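Local coordinates for protein exosome complex component Rrp42 (Methanothermobacter thermautotrophicus, PDB 2WNR) that probably serves as a non-catalytic component of the RNA-degrading exosome, helping to structure the active site of its partner Rrp41, at residues Ser45-Ser50 against Gly63-Ile68; Gly49-Lys54 against Thr158-Leu163; Pro89-Thr94 against Leu141-Tyr146; Asp147-Asp152 against Leu207-Glu212. All coordinates share one frame; numbering follows the deposited sequence.

How the contacts relate
From the N terminus, contact 1 closes first, joining the two strands of the hairpin 49-55/58-69. Contact 2 starts from the same stretch, sharing Gly49 and Ser50, but reaches on to helix 150-164, which covers that sheet; Val64 of contact 1 packs on Ala161 and Leu162 of contact 2. Contact 3 is nested inside the long loop closed by contact 2 and fastens the segment after strand 80-87 to strand 133-145. Contact 4 starts just beyond that strand, at the beginning of helix 150-164. It crosses contact 2 along the chain and carries the connections forward to the segment following strand 204-207, while Tyr146 packs on Leu211 to couple contacts 3 and 4.

Contact 1. Residues Ser45-Ser50 against Gly63-Ile68; sequences SKAEGS and GVKPQI
Gly49 and Val64 pair across the mouth of an antiparallel beta hairpin, where strands 49-55 and 58-69 separate after running side by side. The backbone is held closely here: Val64 N donates to Gly49 O at 2.7 Å, whereas the return bond from Gly49 N to Val64 O is weak at 3.4 Å. One step further in, Ser50 and Gly63 form a non-hydrogen-bonded pair with their CA atoms 4.3 Å apart. With no side chain on Gly49 or Gly63, the strands meet largely through their main chains, while Val64 turns to the face covered by helix 150-164.

Beyond Gly49 the contact is looser, carried by the partly exposed Glu48 and Pro66. Glu48 slants across the CG-CD edge of the Pro66 ring, its CG 3.6 Å from Pro66 CG. The ends of Lys46 and Lys65 face another protein's chain: Lys46 NZ is hydrogen-bonded to its backbone and salt-bridged to an acidic side chain there. Lys65 folds back at chi2 and chi3 (-65° and -75°), bringing its ammonium to Glu48 as well as to that chain's backbone. The resulting salt bridge, Lys65 NZ to Glu48 OE1, measures 3.2 Å and uses the syn side of the carboxylate.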
loop_
_atom_site.group_PDB
_atom_site.type_symbol
_atom_site.label_atom_id
_atom_site.label_comp_id
_atom_site.label_asym_id
_atom_site.label_seq_id
_atom_site.Cartn_x
_atom_site.Cartn_y
_atom_site.Cartn_z
ATOM N N SER A 45 13.641 17.686 -22.129
ATOM C CA SER A 45 12.959 18.630 -23.021
ATOM C C SER A 45 11.459 18.736 -22.749
ATOM O O SER A 45 10.871 19.808 -22.907
ATOM C CB SER A 45 13.225 18.309 -24.492
ATOM O OG SER A 45 12.271 17.401 -25.007
ATOM N N LYS A 46 10.852 17.630 -22.330
ATOM C CA LYS A 46 9.419 17.611 -22.024
ATOM C C LYS A 46 9.066 18.385 -20.752
ATOM O O LYS A 46 7.977 18.955 -20.666
ATOM C CB LYS A 46 8.908 16.172 -21.935
ATOM C CG LYS A 46 8.727 15.515 -23.293
ATOM C CD LYS A 46 8.202 14.110 -23.148
ATOM C CE LYS A 46 7.737 13.576 -24.469
ATOM N NZ LYS A 46 7.229 12.199 -24.281
ATOM N N ALA A 47 9.994 18.401 -19.789
ATOM C CA ALA A 47 9.816 19.058 -18.484
ATOM C C ALA A 47 9.849 20.585 -18.579
ATOM O O ALA A 47 10.684 21.150 -19.288
ATOM C CB ALA A 47 10.876 18.580 -17.516
ATOM N N GLU A 48 8.955 21.245 -17.849
ATOM C CA GLU A 48 8.828 22.702 -17.897
ATOM C C GLU A 48 10.042 23.429 -17.323
ATOM O O GLU A 48 10.372 24.546 -17.740
ATOM C CB GLU A 48 7.550 23.154 -17.195
ATOM C CG GLU A 48 6.310 23.095 -18.073
ATOM C CD GLU A 48 5.671 21.716 -18.154
ATOM O OE1 GLU A 48 6.175 20.761 -17.513
ATOM O OE2 GLU A 48 4.650 21.586 -18.867
ATOM N N GLY A 49 10.688 22.793 -16.356
ATOM C CA GLY A 49 11.989 23.220 -15.870
ATOM C C GLY A 49 12.725 21.966 -15.476
ATOM O O GLY A 49 12.104 21.010 -15.021
ATOM N N SER A 50 14.038 21.954 -15.667
ATOM C CA SER A 50 14.861 20.798 -15.318
ATOM C C SER A 50 16.317 21.187 -15.125
ATOM O O SER A 50 16.763 22.203 -15.655
ATOM C CB SER A 50 14.758 19.712 -16.392
ATOM O OG SER A 50 15.141 20.200 -17.667
ATOM N N GLY A 63 13.403 17.676 -11.982
ATOM C CA GLY A 63 12.409 18.182 -12.907
ATOM C C GLY A 63 11.347 18.959 -12.157
ATOM O O GLY A 63 11.000 18.618 -11.021
ATOM N N VAL A 64 10.841 20.013 -12.791
ATOM C CA VAL A 64 9.747 20.792 -12.233
ATOM C C VAL A 64 8.549 20.649 -13.167
ATOM O O VAL A 64 8.617 21.036 -14.335
ATOM C CB VAL A 64 10.112 22.290 -12.049
ATOM C CG1 VAL A 64 8.958 23.032 -11.390
ATOM C CG2 VAL A 64 11.365 22.459 -11.221
ATOM N N LYS A 65 7.459 20.085 -12.646
ATOM C CA LYS A 65 6.257 19.816 -13.436
ATOM C C LYS A 65 5.052 20.523 -12.833
ATOM O O LYS A 65 4.533 20.088 -11.807
ATOM C CB LYS A 65 5.991 18.307 -13.531
ATOM C CG LYS A 65 7.056 17.505 -14.289
ATOM C CD LYS A 65 7.130 17.873 -15.771
ATOM C CE LYS A 65 5.972 17.296 -16.575
ATOM N NZ LYS A 65 6.132 17.586 -18.034
ATOM N N PRO A 66 4.616 21.628 -13.465
ATOM C CA PRO A 66 3.474 22.416 -13.027
ATOM C C PRO A 66 2.157 21.745 -13.379
ATOM O O PRO A 66 2.030 21.109 -14.426
ATOM C CB PRO A 66 3.617 23.695 -13.837
ATOM C CG PRO A 66 4.280 23.256 -15.075
ATOM C CD PRO A 66 5.269 22.240 -14.631
ATOM N N GLN A 67 1.180 21.907 -12.504
ATOM C CA GLN A 67 -0.105 21.262 -12.671
ATOM C C GLN A 67 -1.172 22.090 -11.963
ATOM O O GLN A 67 -0.875 22.831 -11.016
ATOM C CB GLN A 67 -0.036 19.866 -12.075
ATOM C CG GLN A 67 -1.134 18.925 -12.509
ATOM C CD GLN A 67 -0.973 17.571 -11.872
ATOM O OE1 GLN A 67 0.115 16.990 -11.898
ATOM N NE2 GLN A 67 -2.049 17.062 -11.282
ATOM N N ILE A 68 -2.411 21.974 -12.421
ATOM C CA ILE A 68 -3.493 22.768 -11.850
ATOM C C ILE A 68 -4.396 21.927 -10.956
ATOM O O ILE A 68 -4.840 20.845 -11.360
ATOM C CB ILE A 68 -4.310 23.468 -12.950
ATOM C CG1 ILE A 68 -3.448 24.542 -13.617
ATOM C CG2 ILE A 68 -5.589 24.079 -12.370
ATOM C CD1 ILE A 68 -4.067 25.187 -14.845
#

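Contact 2. Residues Gly49-Lys54 against Thr158-Leu163; sequences GSSRVK and TVAALL
Ser51 rests on Ala160 and Ala161, and this small group of side chains shows how a helix can come very near a strand when the residues between them are short. The segment axes approach to 6.0 Å, with their N-to-C directions 144° apart.

Packing supplies the direct contact. Ser51 CB meets Ala160 CB at 3.9 Å, and Ser51 OG lies 3.6 Å from Ala161 CB. The alanine methyl also reaches the strand backbone, with Ala161 CB 4.0 Å from Ser50 C. Farther along, the side-chain-free Gly49 brings its CA to 3.9 Å from Ala161 O.

Polar bonds belong to the surroundings of this van der Waals interface. Ser51 places OG between its own backbone N and carbonyl carbon (chi1 72°), and from there the hydroxyl bonds to Ala157 O, one turn earlier on the helix than Ala161. It thus lies against the methyl of one residue while satisfying its polarity with the carbonyl of another. Ser50 N bonds to Asp164 OD2 near the end of the same helix, adding a second polar tie between the two elements.

Helix 150-164 covers one face of the sheet here: Ala161 also touches Val62 of strand 58-69, Ala160 touches Ile39 of strand 37-41, and Leu265 of helix 244-268 packs against Val159, Ala160 and Leu163.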
loop_
_atom_site.group_PDB
_atom_site.type_symbol
_atom_site.label_atom_id
_atom_site.label_comp_id
_atom_site.label_asym_id
_atom_site.label_seq_id
_atom_site.Cartn_x
_atom_site.Cartn_y
_atom_site.Cartn_z
ATOM N N GLY A 49 10.688 22.793 -16.356
ATOM C CA GLY A 49 11.989 23.220 -15.870
ATOM C C GLY A 49 12.725 21.966 -15.476
ATOM O O GLY A 49 12.104 21.010 -15.021
ATOM N N SER A 50 14.038 21.954 -15.667
ATOM C CA SER A 50 14.861 20.798 -15.318
ATOM C C SER A 50 16.317 21.187 -15.125
ATOM O O SER A 50 16.763 22.203 -15.655
ATOM C CB SER A 50 14.758 19.712 -16.392
ATOM O OG SER A 50 15.141 20.200 -17.667
ATOM N N SER A 51 17.054 20.369 -14.376
ATOM C CA SER A 51 18.483 20.593 -14.142
ATOM C C SER A 51 19.232 19.301 -13.855
ATOM O O SER A 51 18.658 18.336 -13.385
ATOM C CB SER A 51 18.698 21.573 -12.982
ATOM O OG SER A 51 18.382 20.981 -11.729
ATOM N N ARG A 52 20.522 19.299 -14.149
ATOM C CA ARG A 52 21.404 18.189 -13.811
ATOM C C ARG A 52 22.602 18.774 -13.067
ATOM O O ARG A 52 23.365 19.569 -13.632
ATOM C CB ARG A 52 21.839 17.437 -15.077
ATOM C CG ARG A 52 22.755 16.251 -14.828
ATOM C CD ARG A 52 23.554 15.875 -16.077
ATOM N NE ARG A 52 23.155 14.589 -16.652
ATOM C CZ ARG A 52 22.614 14.421 -17.858
ATOM N NH1 ARG A 52 22.395 15.461 -18.656
ATOM N NH2 ARG A 52 22.296 13.201 -18.275
ATOM N N VAL A 53 22.746 18.405 -11.796
ATOM C CA VAL A 53 23.870 18.875 -10.983
ATOM C C VAL A 53 24.834 17.738 -10.641
ATOM O O VAL A 53 24.423 16.646 -10.241
ATOM C CB VAL A 53 23.400 19.594 -9.693
ATOM C CG1 VAL A 53 24.565 19.817 -8.730
ATOM C CG2 VAL A 53 22.774 20.914 -10.037
ATOM N N LYS A 54 26.119 18.006 -10.831
ATOM C CA LYS A 54 27.176 17.105 -10.403
ATOM C C LYS A 54 28.034 17.819 -9.371
ATOM O O LYS A 54 28.577 18.893 -9.628
ATOM C CB LYS A 54 28.028 16.645 -11.584
ATOM C CG LYS A 54 27.375 15.593 -12.457
ATOM C CD LYS A 54 28.359 15.019 -13.484
ATOM C CE LYS A 54 29.337 14.052 -12.824
ATOM N NZ LYS A 54 30.290 13.431 -13.789
ATOM N N THR A 158 17.533 21.780 -7.372
ATOM C CA THR A 158 16.155 22.219 -7.254
ATOM C C THR A 158 16.061 23.709 -7.542
ATOM O O THR A 158 15.231 24.128 -8.350
ATOM C CB THR A 158 15.598 21.929 -5.867
ATOM O OG1 THR A 158 15.849 20.559 -5.533
ATOM C CG2 THR A 158 14.089 22.188 -5.829
ATOM N N VAL A 159 16.928 24.497 -6.900
ATOM C CA VAL A 159 17.000 25.925 -7.174
ATOM C C VAL A 159 17.256 26.166 -8.660
ATOM O O VAL A 159 16.552 26.967 -9.291
ATOM C CB VAL A 159 18.041 26.655 -6.275
ATOM C CG1 VAL A 159 18.305 28.069 -6.769
ATOM C CG2 VAL A 159 17.537 26.725 -4.842
ATOM N N ALA A 160 18.238 25.461 -9.220
ATOM C CA ALA A 160 18.564 25.611 -10.635
ATOM C C ALA A 160 17.342 25.313 -11.508
ATOM O O ALA A 160 16.995 26.105 -12.389
ATOM C CB ALA A 160 19.742 24.726 -11.024
ATOM N N ALA A 161 16.677 24.190 -11.233
ATOM C CA ALA A 161 15.512 23.776 -12.008
ATOM C C ALA A 161 14.372 24.801 -11.936
ATOM O O ALA A 161 13.686 25.058 -12.928
ATOM C CB ALA A 161 15.041 22.414 -11.552
ATOM N N LEU A 162 14.192 25.391 -10.759
ATOM C CA LEU A 162 13.148 26.383 -10.544
ATOM C C LEU A 162 13.384 27.632 -11.379
ATOM O O LEU A 162 12.443 28.226 -11.909
ATOM C CB LEU A 162 13.052 26.758 -9.065
ATOM C CG LEU A 162 12.391 25.717 -8.162
ATOM C CD1 LEU A 162 12.595 26.029 -6.690
ATOM C CD2 LEU A 162 10.945 25.469 -8.490
ATOM N N LEU A 163 14.648 28.024 -11.479
ATOM C CA LEU A 163 15.049 29.169 -12.278
ATOM C C LEU A 163 14.856 28.895 -13.772
ATOM O O LEU A 163 14.548 29.806 -14.554
ATOM C CB LEU A 163 16.508 29.471 -11.981
ATOM C CG LEU A 163 16.913 30.552 -10.973
ATOM C CD1 LEU A 163 15.779 31.241 -10.168
ATOM C CD2 LEU A 163 18.110 30.163 -10.125
#

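Contact 3. Residues Pro89-Thr94 against Leu141-Tyr146; sequences PMASPT and LHIIDY
Ala91 presents its methyl group to a hollow in the backbone of strand 133-145, close to a classic beta bulge in which Ile144 and Asp145 together face Gln59. The floor of that hollow is largely main chain: Ala91 CB lies 3.3 Å from Ile143 O and 3.5 Å from Asp145 N. Ile143 CG2 forms one wall, 3.6 Å from the same methyl. Ile144 O protrudes toward Ala91 CA, making a CA-H...O contact of 3.3 Å. Both Asp145 carboxylate oxygens bond to the backbone of another protein's chain.

Two flanking shapes extend the fit. Met90 runs alongside Ile144, both side chains pointing the same way, and its CE methyl meets Ile144 CD1 at 3.5 Å. With CG anti to the backbone N (chi1 166°), the methionine chain first passes Ile144 O and then bends toward the isoleucine branches. Beyond the alanine, Ser92 CB approaches the ring edge of Tyr146, 4.1 Å from CD2 and near the ring plane. Phe95 meets that ring too, while its OH is hydrogen-bonded to Glu214 OE1.

A single hydrogen bond spans the segments: Tyr146 N meets Ala91 O at 2.8 Å, in the carbonyl plane on a lone pair, though bent, 132° at the hydrogen. The fit thus rests mainly on shape, small apolar groups against the strand's main chain and isoleucine branches, while this one bond sets the loop's register against the strand end.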
loop_
_atom_site.group_PDB
_atom_site.type_symbol
_atom_site.label_atom_id
_atom_site.label_comp_id
_atom_site.label_asym_id
_atom_site.label_seq_id
_atom_site.Cartn_x
_atom_site.Cartn_y
_atom_site.Cartn_z
ATOM N N PRO A 89 18.034 2.800 -6.446
ATOM C CA PRO A 89 18.971 1.691 -6.358
ATOM C C PRO A 89 20.164 1.889 -7.305
ATOM O O PRO A 89 21.290 1.443 -7.001
ATOM C CB PRO A 89 18.127 0.498 -6.793
ATOM C CG PRO A 89 16.759 0.851 -6.394
ATOM C CD PRO A 89 16.637 2.341 -6.538
ATOM N N MET A 90 19.905 2.567 -8.426
ATOM C CA MET A 90 20.935 2.964 -9.392
ATOM C C MET A 90 22.066 3.736 -8.711
ATOM O O MET A 90 23.253 3.444 -8.912
ATOM C CB MET A 90 20.311 3.816 -10.503
ATOM C CG MET A 90 21.295 4.562 -11.386
ATOM S SD MET A 90 20.635 4.745 -13.049
ATOM C CE MET A 90 19.991 6.393 -12.961
ATOM N N ALA A 91 21.668 4.696 -7.884
ATOM C CA ALA A 91 22.579 5.677 -7.320
ATOM C C ALA A 91 23.531 5.145 -6.251
ATOM O O ALA A 91 24.503 5.820 -5.917
ATOM C CB ALA A 91 21.772 6.863 -6.770
ATOM N N SER A 92 23.246 3.956 -5.714
ATOM C CA SER A 92 24.036 3.356 -4.628
ATOM C C SER A 92 23.569 1.933 -4.325
ATOM O O SER A 92 22.370 1.671 -4.357
ATOM C CB SER A 92 23.917 4.200 -3.348
ATOM O OG SER A 92 24.111 3.422 -2.172
ATOM N N PRO A 93 24.504 1.021 -3.992
ATOM C CA PRO A 93 24.117 -0.358 -3.622
ATOM C C PRO A 93 23.377 -0.456 -2.277
ATOM O O PRO A 93 22.822 -1.503 -1.955
ATOM C CB PRO A 93 25.455 -1.119 -3.564
ATOM C CG PRO A 93 26.497 -0.076 -3.343
ATOM C CD PRO A 93 25.962 1.220 -3.962
ATOM N N THR A 94 23.364 0.627 -1.509
ATOM C CA THR A 94 22.668 0.641 -0.231
ATOM C C THR A 94 21.279 1.258 -0.375
ATOM O O THR A 94 20.544 1.401 0.607
ATOM C CB THR A 94 23.469 1.409 0.862
ATOM O OG1 THR A 94 23.413 2.826 0.615
ATOM C CG2 THR A 94 24.918 0.932 0.901
ATOM N N LEU A 141 13.138 15.142 -7.431
ATOM C CA LEU A 141 14.581 15.005 -7.349
ATOM C C LEU A 141 14.953 13.567 -7.645
ATOM O O LEU A 141 14.475 12.648 -6.988
ATOM C CB LEU A 141 15.079 15.421 -5.957
ATOM C CG LEU A 141 15.037 16.892 -5.510
ATOM C CD1 LEU A 141 13.712 17.572 -5.783
ATOM C CD2 LEU A 141 15.372 17.004 -4.022
ATOM N N HIS A 142 15.804 13.384 -8.646
ATOM C CA HIS A 142 16.146 12.058 -9.132
ATOM C C HIS A 142 17.626 11.793 -8.862
ATOM O O HIS A 142 18.509 12.300 -9.572
ATOM C CB HIS A 142 15.823 11.957 -10.624
ATOM C CG HIS A 142 15.135 10.686 -11.010
ATOM N ND1 HIS A 142 13.851 10.379 -10.611
ATOM C CD2 HIS A 142 15.547 9.645 -11.774
ATOM C CE1 HIS A 142 13.504 9.205 -11.103
ATOM N NE2 HIS A 142 14.516 8.737 -11.811
ATOM N N ILE A 143 17.903 11.012 -7.824
ATOM C CA ILE A 143 19.284 10.788 -7.431
ATOM C C ILE A 143 19.839 9.662 -8.305
ATOM O O ILE A 143 19.383 8.524 -8.241
ATOM C CB ILE A 143 19.446 10.538 -5.908
ATOM C CG1 ILE A 143 19.175 11.813 -5.091
ATOM C CG2 ILE A 143 20.846 10.128 -5.588
ATOM C CD1 ILE A 143 17.727 12.283 -5.042
ATOM N N ILE A 144 20.824 10.024 -9.124
ATOM C CA ILE A 144 21.371 9.194 -10.187
ATOM C C ILE A 144 22.655 8.496 -9.746
ATOM O O ILE A 144 22.937 7.374 -10.164
ATOM C CB ILE A 144 21.644 10.083 -11.435
ATOM C CG1 ILE A 144 20.345 10.745 -11.940
ATOM C CG2 ILE A 144 22.305 9.328 -12.544
ATOM C CD1 ILE A 144 19.207 9.788 -12.315
ATOM N N ASP A 145 23.427 9.168 -8.896
ATOM C CA ASP A 145 24.746 8.701 -8.465
ATOM C C ASP A 145 24.985 9.315 -7.091
ATOM O O ASP A 145 24.744 10.515 -6.890
ATOM C CB ASP A 145 25.813 9.188 -9.449
ATOM C CG ASP A 145 26.861 8.111 -9.812
ATOM O OD1 ASP A 145 26.883 7.002 -9.231
ATOM O OD2 ASP A 145 27.681 8.398 -10.711
ATOM N N TYR A 146 25.420 8.505 -6.134
ATOM C CA TYR A 146 25.657 9.012 -4.785
ATOM C C TYR A 146 27.098 8.788 -4.352
ATOM O O TYR A 146 27.521 7.648 -4.130
ATOM C CB TYR A 146 24.666 8.407 -3.781
ATOM C CG TYR A 146 25.023 8.636 -2.322
ATOM C CD1 TYR A 146 25.156 9.924 -1.800
ATOM C CD2 TYR A 146 25.230 7.555 -1.464
ATOM C CE1 TYR A 146 25.491 10.133 -0.461
ATOM C CE2 TYR A 146 25.563 7.751 -0.123
ATOM C CZ TYR A 146 25.694 9.042 0.370
ATOM O OH TYR A 146 26.019 9.233 1.697
#

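Contact 4. Residues Asp147-Asp152 against Leu207-Glu212; sequences DGNLFD and LDPSLE
The starts of two helices come together here, with Asn149 as N-cap of helix 150-164 and Ser210 as N-cap of helix 211-214. Between them, the chain entering the first helix passes the chain leaving strand 204-207, and Asn149 links to Asp208.

Both ends of the Asn149 amide are employed. OD1 caps its own helix by accepting from Asp152 N at 3.2 Å, the donor standing above the carbonyl plane. ND2 gives one bond to Asp152 OD2, met from above its carboxylate plane, and another to Asp208 OD1, each 2.7 Å long and close to the amide plane. The bond to Asp208 is nearly straight, 165° at the hydrogen, and meets the anti side of a carboxylate turned 50° from the amide. Together these bonds fix the rotation of the amide and place its N-H groups between two acidic side chains. Arg35 forms a salt bridge with Asp208 OD1, which probably eases the gathering of negative charge.

The main chains also meet. Asp147 O receives a weak bond from Leu211 N at 3.1 Å, and Gly148, free of a side chain, sets its CA 3.5 Å from Pro209 O. Asp147 OD1 lies 3.4 Å from Leu211 CB, the two side chains crossing at about a right angle.

Around this crossing, Asn149 and Asp152 touch Leu55 of strand 49-55, Asp152 bonds to Thr197 of strand 193-201, Phe151 packs on helix 102-117, and Leu207 lies against Cys196.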
loop_
_atom_site.group_PDB
_atom_site.type_symbol
_atom_site.label_atom_id
_atom_site.label_comp_id
_atom_site.label_asym_id
_atom_site.label_seq_id
_atom_site.Cartn_x
_atom_site.Cartn_y
_atom_site.Cartn_z
ATOM N N ASP A 147 27.848 9.882 -4.237
ATOM C CA ASP A 147 29.248 9.814 -3.835
ATOM C C ASP A 147 29.512 10.839 -2.737
ATOM O O ASP A 147 30.618 11.363 -2.630
ATOM C CB ASP A 147 30.172 10.043 -5.047
ATOM C CG ASP A 147 31.581 9.472 -4.849
ATOM O OD1 ASP A 147 31.773 8.608 -3.964
ATOM O OD2 ASP A 147 32.511 9.870 -5.599
ATOM N N GLY A 148 28.493 11.120 -1.926
ATOM C CA GLY A 148 28.608 12.067 -0.813
ATOM C C GLY A 148 27.778 13.341 -0.943
ATOM O O GLY A 148 27.748 13.978 -1.999
ATOM N N ASN A 149 27.111 13.714 0.142
ATOM C CA ASN A 149 26.454 15.020 0.250
ATOM C C ASN A 149 25.308 15.208 -0.743
ATOM O O ASN A 149 25.428 15.900 -1.754
ATOM C CB ASN A 149 27.479 16.159 0.143
ATOM C CG ASN A 149 26.896 17.519 0.494
ATOM O OD1 ASN A 149 25.748 17.634 0.920
ATOM N ND2 ASN A 149 27.703 18.560 0.321
ATOM N N LEU A 150 24.191 14.579 -0.429
ATOM C CA LEU A 150 23.006 14.698 -1.222
ATOM C C LEU A 150 22.340 16.075 -1.077
ATOM O O LEU A 150 21.823 16.623 -2.041
ATOM C CB LEU A 150 22.056 13.608 -0.774
ATOM C CG LEU A 150 21.870 12.315 -1.572
ATOM C CD1 LEU A 150 22.960 11.817 -2.529
ATOM C CD2 LEU A 150 21.167 11.261 -0.728
ATOM N N PHE A 151 22.373 16.625 0.131
ATOM C CA PHE A 151 21.645 17.846 0.460
ATOM C C PHE A 151 22.065 19.053 -0.380
ATOM O O PHE A 151 21.206 19.752 -0.948
ATOM C CB PHE A 151 21.783 18.172 1.952
ATOM C CG PHE A 151 21.350 17.064 2.849
ATOM C CD1 PHE A 151 20.038 16.999 3.311
ATOM C CD2 PHE A 151 22.249 16.075 3.233
ATOM C CE1 PHE A 151 19.625 15.959 4.137
ATOM C CE2 PHE A 151 21.847 15.027 4.062
ATOM C CZ PHE A 151 20.532 14.968 4.512
ATOM N N ASP A 152 23.378 19.294 -0.450
ATOM C CA ASP A 152 23.892 20.483 -1.123
ATOM C C ASP A 152 23.654 20.376 -2.612
ATOM O O ASP A 152 23.251 21.348 -3.241
ATOM C CB ASP A 152 25.368 20.691 -0.809
ATOM C CG ASP A 152 25.628 20.895 0.673
ATOM O OD1 ASP A 152 24.652 20.965 1.447
ATOM O OD2 ASP A 152 26.813 20.995 1.068
ATOM N N LEU A 207 33.505 20.870 5.206
ATOM C CA LEU A 207 32.436 21.253 4.295
ATOM C C LEU A 207 32.370 20.293 3.116
ATOM O O LEU A 207 33.402 19.926 2.560
ATOM C CB LEU A 207 32.634 22.698 3.814
ATOM C CG LEU A 207 31.768 23.290 2.696
ATOM C CD1 LEU A 207 30.314 23.437 3.126
ATOM C CD2 LEU A 207 32.338 24.640 2.275
ATOM N N ASP A 208 31.149 19.890 2.764
ATOM C CA ASP A 208 30.866 19.070 1.586
ATOM C C ASP A 208 31.605 17.724 1.650
ATOM O O ASP A 208 32.659 17.546 1.022
ATOM C CB ASP A 208 31.176 19.867 0.313
ATOM C CG ASP A 208 31.024 19.052 -0.942
ATOM O OD1 ASP A 208 30.055 18.281 -1.025
ATOM O OD2 ASP A 208 31.877 19.181 -1.848
ATOM N N PRO A 209 31.065 16.774 2.438
ATOM C CA PRO A 209 31.758 15.507 2.679
ATOM C C PRO A 209 31.651 14.509 1.541
ATOM O O PRO A 209 30.626 14.425 0.878
ATOM C CB PRO A 209 31.059 14.957 3.922
ATOM C CG PRO A 209 29.727 15.565 3.907
ATOM C CD PRO A 209 29.863 16.909 3.279
ATOM N N SER A 210 32.718 13.753 1.332
ATOM C CA SER A 210 32.742 12.693 0.322
ATOM C C SER A 210 32.107 11.445 0.903
ATOM O O SER A 210 31.820 11.400 2.101
ATOM C CB SER A 210 34.179 12.400 -0.073
ATOM O OG SER A 210 34.931 12.065 1.072
ATOM N N LEU A 211 31.871 10.443 0.060
ATOM C CA LEU A 211 31.314 9.172 0.521
ATOM C C LEU A 211 32.190 8.587 1.625
ATOM O O LEU A 211 31.686 8.130 2.645
ATOM C CB LEU A 211 31.190 8.177 -0.633
ATOM C CG LEU A 211 30.404 6.898 -0.336
ATOM C CD1 LEU A 211 28.903 7.164 -0.393
ATOM C CD2 LEU A 211 30.780 5.792 -1.299
ATOM N N GLU A 212 33.504 8.632 1.416
ATOM C CA GLU A 212 34.474 8.117 2.371
ATOM C C GLU A 212 34.314 8.801 3.731
ATOM O O GLU A 212 34.423 8.153 4.778
ATOM C CB GLU A 212 35.903 8.296 1.832
ATOM C CG GLU A 212 36.287 7.356 0.674
ATOM C CD GLU A 212 35.524 7.621 -0.634
ATOM O OE1 GLU A 212 34.992 8.747 -0.828
ATOM O OE2 GLU A 212 35.459 6.692 -1.472
#